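Local coordinates for protein transcriptional regulator, MarR family (Neisseria meningitidis serogroup B, PDB 3G3Z) that probably binds DNA as a dimeric transcriptional regulator of the MarR family, using a winged helix-turn-helix fold, at residues A[34-37]-A[38-42]; A[55-58]-A[59-63]; A[63-66]-A[67-71]. One frame throughout, in Å; residues are numbered along the deposited sequence.

Interaction 1: residues A[34-37]-A[38-42]; sequences FAVL and YTLAT
F34 and Y38 lie side by side one turn apart on helix 31-43, which lies in the interior of the MarR winged-helix fold just ahead of the helix-turn-helix. Both rings leave the backbone in the same direction because each CG stands anti to its own N (chi1 180° for F34, -170° for Y38). The planes are nearly parallel, at 13°, but slid so far that the rings barely overlap. Instead Y38 CB sits over the F34 face, 3.7 Å from its centroid, a CH-pi contact, while F34 CZ lies 3.4 Å from Y38 CG. This is the tight side, closed in by L102 and A106 of helix 93-117. On the face of the helix turned to helix 59-71 and the wing strand 89-91, V36 and L40 run side by side and meet more loosely, CG1 to CD1 at 3.9 Å. T39 OG1 donates to the carbonyl of A35 while receiving the indole N-H of W55; the 2.5 Å from T39 OG1 to A35 O is very short and its exact value doubtful. Toward the partly exposed end, T42 doubles back on Y38: its CG2 lies over the rim of the ring face opposite F34, and T42 OG1 donates to Y38 O at 2.6 Å.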
# COMPACT_ATOMS: atom_id res chain seq x y z
N PHE A 34 -2.13 -9.09 -11.66
CA PHE A 34 -0.84 -8.52 -12.04
C PHE A 34 0.31 -9.28 -11.42
O PHE A 34 1.29 -9.63 -12.09
CB PHE A 34 -0.78 -7.04 -11.64
CG PHE A 34 0.51 -6.39 -11.99
CD1 PHE A 34 0.76 -5.99 -13.31
CD2 PHE A 34 1.49 -6.19 -11.03
CE1 PHE A 34 1.97 -5.39 -13.65
CE2 PHE A 34 2.70 -5.59 -11.37
CZ PHE A 34 2.94 -5.19 -12.67
N ALA A 35 0.18 -9.56 -10.12
CA ALA A 35 1.19 -10.28 -9.38
C ALA A 35 1.57 -11.59 -10.08
O ALA A 35 2.75 -11.85 -10.28
CB ALA A 35 0.71 -10.55 -7.93
N VAL A 36 0.58 -12.39 -10.48
CA VAL A 36 0.82 -13.66 -11.20
C VAL A 36 1.34 -13.40 -12.62
O VAL A 36 2.43 -13.83 -12.97
CB VAL A 36 -0.46 -14.56 -11.25
CG1 VAL A 36 -0.22 -15.87 -12.05
CG2 VAL A 36 -0.89 -14.91 -9.85
N LEU A 37 0.55 -12.69 -13.41
CA LEU A 37 0.84 -12.47 -14.83
C LEU A 37 2.19 -11.77 -15.09
O LEU A 37 2.98 -12.20 -15.94
CB LEU A 37 -0.30 -11.68 -15.49
CG LEU A 37 -1.69 -12.34 -15.49
CD1 LEU A 37 -2.77 -11.32 -15.83
CD2 LEU A 37 -1.73 -13.53 -16.44
N TYR A 38 2.44 -10.70 -14.34
CA TYR A 38 3.67 -9.94 -14.54
C TYR A 38 4.92 -10.67 -14.04
O TYR A 38 5.96 -10.61 -14.70
CB TYR A 38 3.56 -8.56 -13.92
CG TYR A 38 4.69 -7.65 -14.30
CD1 TYR A 38 4.75 -7.05 -15.57
CD2 TYR A 38 5.73 -7.38 -13.40
CE1 TYR A 38 5.80 -6.21 -15.92
CE2 TYR A 38 6.79 -6.54 -13.74
CZ TYR A 38 6.82 -5.96 -14.99
OH TYR A 38 7.87 -5.13 -15.32
N THR A 39 4.82 -11.37 -12.90
CA THR A 39 5.93 -12.20 -12.42
C THR A 39 6.29 -13.27 -13.45
O THR A 39 7.47 -13.48 -13.77
CB THR A 39 5.64 -12.86 -11.03
OG1 THR A 39 5.21 -11.86 -10.09
CG2 THR A 39 6.87 -13.54 -10.47
N LEU A 40 5.28 -13.94 -13.98
CA LEU A 40 5.51 -15.04 -14.91
C LEU A 40 6.06 -14.57 -16.25
O LEU A 40 6.87 -15.26 -16.87
CB LEU A 40 4.24 -15.88 -15.09
CG LEU A 40 3.76 -16.70 -13.89
CD1 LEU A 40 2.55 -17.54 -14.26
CD2 LEU A 40 4.86 -17.60 -13.33
N ALA A 41 5.63 -13.39 -16.68
CA ALA A 41 6.06 -12.84 -17.97
C ALA A 41 7.50 -12.32 -17.95
O ALA A 41 8.18 -12.36 -18.97
CB ALA A 41 5.10 -11.74 -18.42
N THR A 42 7.95 -11.86 -16.78
CA THR A 42 9.25 -11.21 -16.65
C THR A 42 10.31 -12.07 -15.95
O THR A 42 11.50 -11.81 -16.09
CB THR A 42 9.12 -9.88 -15.88
OG1 THR A 42 8.53 -10.14 -14.60
CG2 THR A 42 8.26 -8.87 -16.65

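Interaction 2: residues A[55-58]-A[59-63]; sequences WSLP and KQTVS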
# COMPACT_ATOMS: atom_id res chain seq x y z
N TRP A 55 5.02 -10.34 -3.94
CA TRP A 55 4.02 -9.27 -3.99
C TRP A 55 3.26 -9.11 -2.69
O TRP A 55 2.34 -8.31 -2.61
CB TRP A 55 3.10 -9.42 -5.19
CG TRP A 55 3.87 -9.27 -6.47
CD1 TRP A 55 4.33 -10.27 -7.27
CD2 TRP A 55 4.31 -8.04 -7.07
NE1 TRP A 55 5.02 -9.74 -8.34
CE2 TRP A 55 5.03 -8.38 -8.24
CE3 TRP A 55 4.16 -6.69 -6.72
CZ2 TRP A 55 5.61 -7.40 -9.08
CZ3 TRP A 55 4.74 -5.72 -7.55
CH2 TRP A 55 5.45 -6.08 -8.72
N SER A 56 3.70 -9.85 -1.66
CA SER A 56 3.15 -9.72 -0.31
C SER A 56 1.66 -10.10 -0.28
O SER A 56 0.84 -9.39 0.29
CB SER A 56 3.40 -8.31 0.26
OG SER A 56 4.80 -8.08 0.45
N LEU A 57 1.34 -11.22 -0.93
CA LEU A 57 -0.03 -11.75 -0.96
C LEU A 57 -0.18 -13.08 -0.22
O LEU A 57 0.72 -13.91 -0.26
CB LEU A 57 -0.50 -11.92 -2.41
CG LEU A 57 -0.72 -10.64 -3.21
CD1 LEU A 57 -0.95 -10.99 -4.67
CD2 LEU A 57 -1.88 -9.83 -2.64
N PRO A 58 -1.33 -13.30 0.44
CA PRO A 58 -1.55 -14.58 1.10
C PRO A 58 -1.78 -15.72 0.10
O PRO A 58 -2.24 -15.48 -1.02
CB PRO A 58 -2.81 -14.34 1.93
CG PRO A 58 -3.48 -13.20 1.30
CD PRO A 58 -2.43 -12.34 0.69
N LYS A 59 -1.45 -16.93 0.52
CA LYS A 59 -1.48 -18.12 -0.34
C LYS A 59 -2.85 -18.38 -0.99
O LYS A 59 -2.92 -18.77 -2.16
CB LYS A 59 -1.01 -19.36 0.44
CG LYS A 59 0.44 -19.30 0.93
CD LYS A 59 0.74 -20.42 1.93
CE LYS A 59 2.05 -20.17 2.67
NZ LYS A 59 2.21 -21.08 3.84
N GLN A 60 -3.92 -18.15 -0.23
CA GLN A 60 -5.29 -18.37 -0.70
C GLN A 60 -5.59 -17.48 -1.90
O GLN A 60 -6.13 -17.94 -2.91
CB GLN A 60 -6.31 -18.06 0.40
CG GLN A 60 -6.03 -18.68 1.77
CD GLN A 60 -5.07 -17.84 2.63
OE1 GLN A 60 -3.87 -17.77 2.36
NE2 GLN A 60 -5.61 -17.22 3.67
N THR A 61 -5.25 -16.20 -1.75
CA THR A 61 -5.44 -15.18 -2.78
C THR A 61 -4.75 -15.61 -4.07
O THR A 61 -5.34 -15.54 -5.14
CB THR A 61 -4.89 -13.83 -2.29
OG1 THR A 61 -5.64 -13.41 -1.15
CG2 THR A 61 -4.96 -12.74 -3.37
N VAL A 62 -3.51 -16.09 -3.95
CA VAL A 62 -2.72 -16.48 -5.11
C VAL A 62 -3.30 -17.70 -5.81
O VAL A 62 -3.47 -17.69 -7.05
CB VAL A 62 -1.24 -16.72 -4.73
CG1 VAL A 62 -0.45 -17.26 -5.91
CG2 VAL A 62 -0.61 -15.43 -4.23
N SER A 63 -3.64 -18.74 -5.04
CA SER A 63 -4.24 -19.95 -5.60
C SER A 63 -5.52 -19.64 -6.35
O SER A 63 -5.77 -20.21 -7.42
CB SER A 63 -4.54 -20.98 -4.51
OG SER A 63 -3.34 -21.37 -3.87
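P58 and T61 make the closest side-chain contact at the start of helix 59-71, the second helix of the helix-turn-helix and, as in other MarR proteins, probably the one that reads DNA. The two side chains cross obliquely, and T61 OG1 comes to 3.3 Å from P58 CG. T61 presents its hydroxyl to the proline ring because OG1 stands beside its own backbone N (chi1 -63°), while the CB of T61 rests 3.4 Å from P58 O. On another side of the proline, Q60 bends at chi2 (85°) and brings OE1 back to 3.6 Å from P58 CB. P58 holds the N-cap position, and its carbonyl receives a backbone bond from V62 N at 3.3 Å. V62 CG2 also touches L57, the residue before the proline, 4.0 Å from L57 CB.

Further out, L57 is lodged against Y31 and N32 of helix 31-43, and T61 touches N32 as well, so the turn and the new helix share one neighbour. The path into the turn is set by S56, whose positive phi (63°) closes helix 48-55 in a Schellman motif, and by W55, whose carbonyl accepts a hydrogen bond from Y31 OH. N18 of the second subunit adds a weak hydrogen bond to S56 O. K59, an exposed residue, extends away, while Q60 folds its amide oxygen back against the proline. With the oxygens of T61 and Q60 lying against proline carbons and L57 touching V62 through carbon alone, packing rather than polar pairing joins the side chains, beside the backbone bond to P58 O.

Interaction 3: residues A[63-66]-A[67-71]; sequences SGVC and KTLAG
V65 and L69 meet one turn apart with no ring between them; the flat groups of this contact are the peptide units of helix 59-71. L69 N bonds to V65 O at 3.0 Å, and the L69 side chain closes in beside the same oxygen, its CG 3.5 Å from V65 O. Around the other peptide units, K67 CB passes 3.5 Å from G64 O, and A70 CB lies 3.4 Å from C66 O. All of these carbonyls belong to the helical ladder: G64 O and C66 O accept from T68 N and A70 N, and one residue earlier S63 O accepts from K67 N.

Beyond the backbone, V65 and L69 lie side by side and touch through one methyl each, CG1 of V65 and CD1 of L69, at 3.8 Å. CG1 is the V65 branch anti to the backbone N (chi1 171°), which directs it along the helix toward L69. In the winged helix-turn-helix fold this helix probably enters the DNA groove, and the residues divide accordingly. V65 and L69 look inward to L33 of helix 31-43, where V65 also meets N32 and L69 also meets L37. C66, L69 and A70 close over I75 on the first wing strand, 75-77, and A70 reaches W77 there as well. G64, K67 and T68 occupy the exposed face. The K67 chain is extended beyond CG, carrying its ammonium away from the K67-G71 turn that follows.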
# COMPACT_ATOMS: atom_id res chain seq x y z
N SER A 63 -3.64 -18.74 -5.04
CA SER A 63 -4.24 -19.95 -5.60
C SER A 63 -5.52 -19.64 -6.35
O SER A 63 -5.77 -20.21 -7.42
CB SER A 63 -4.54 -20.98 -4.51
OG SER A 63 -3.34 -21.37 -3.87
N GLY A 64 -6.32 -18.74 -5.80
CA GLY A 64 -7.60 -18.36 -6.40
C GLY A 64 -7.40 -17.77 -7.79
O GLY A 64 -8.02 -18.18 -8.76
N VAL A 65 -6.49 -16.81 -7.86
CA VAL A 65 -6.19 -16.15 -9.12
C VAL A 65 -5.62 -17.15 -10.12
O VAL A 65 -6.00 -17.16 -11.30
CB VAL A 65 -5.25 -14.94 -8.88
CG1 VAL A 65 -4.76 -14.37 -10.20
CG2 VAL A 65 -6.00 -13.88 -8.09
N CYS A 66 -4.74 -18.03 -9.65
CA CYS A 66 -4.18 -19.06 -10.53
C CYS A 66 -5.23 -20.00 -11.11
O CYS A 66 -5.16 -20.35 -12.29
CB CYS A 66 -3.08 -19.84 -9.81
SG CYS A 66 -1.64 -18.78 -9.55
N LYS A 67 -6.22 -20.38 -10.29
CA LYS A 67 -7.32 -21.22 -10.76
C LYS A 67 -8.06 -20.54 -11.92
O LYS A 67 -8.35 -21.19 -12.93
CB LYS A 67 -8.29 -21.56 -9.61
CG LYS A 67 -9.39 -22.57 -9.97
CD LYS A 67 -10.06 -23.14 -8.71
CE LYS A 67 -11.20 -24.09 -9.08
NZ LYS A 67 -11.79 -24.80 -7.90
N THR A 68 -8.34 -19.25 -11.79
CA THR A 68 -9.05 -18.49 -12.84
C THR A 68 -8.24 -18.41 -14.13
O THR A 68 -8.77 -18.65 -15.22
CB THR A 68 -9.46 -17.06 -12.39
OG1 THR A 68 -10.21 -17.14 -11.17
CG2 THR A 68 -10.35 -16.39 -13.44
N LEU A 69 -6.95 -18.10 -14.00
CA LEU A 69 -6.08 -17.96 -15.17
C LEU A 69 -5.84 -19.28 -15.92
O LEU A 69 -5.78 -19.29 -17.16
CB LEU A 69 -4.76 -17.27 -14.78
CG LEU A 69 -4.89 -15.78 -14.37
CD1 LEU A 69 -3.63 -15.31 -13.68
CD2 LEU A 69 -5.21 -14.87 -15.56
N ALA A 70 -5.71 -20.38 -15.18
CA ALA A 70 -5.57 -21.70 -15.79
C ALA A 70 -6.84 -22.09 -16.53
O ALA A 70 -6.77 -22.63 -17.63
CB ALA A 70 -5.22 -22.76 -14.74
N GLY A 71 -7.99 -21.80 -15.92
CA GLY A 71 -9.30 -22.04 -16.53
C GLY A 71 -9.49 -21.22 -17.79
O GLY A 71 -10.28 -21.58 -18.67

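How the interactions relate
Interactions 1 to 3 follow one another along the chain within one winged-helix domain, their centres 12 to 13 Å apart; interaction 1 is buried, interaction 3 partly so and interaction 2 at the surface. Interaction 2 meets interaction 1 through W55, whose NE1 lies 2.8 Å from T39 OG1, a probable hydrogen bond, and through L57 CD1, 3.7 Å from A35 CB. Interaction 3 closes on another side of helix 31-43: L37 CD2 and L69 CD1 are 3.8 Å apart, and V36 CG2 is 4.0 Å from C66 SG. S63 belongs to both interactions 2 and 3, which join head to tail on the probable DNA-reading helix. Interactions 1 and 2 also touch the second subunit; the residues of interaction 3 do not.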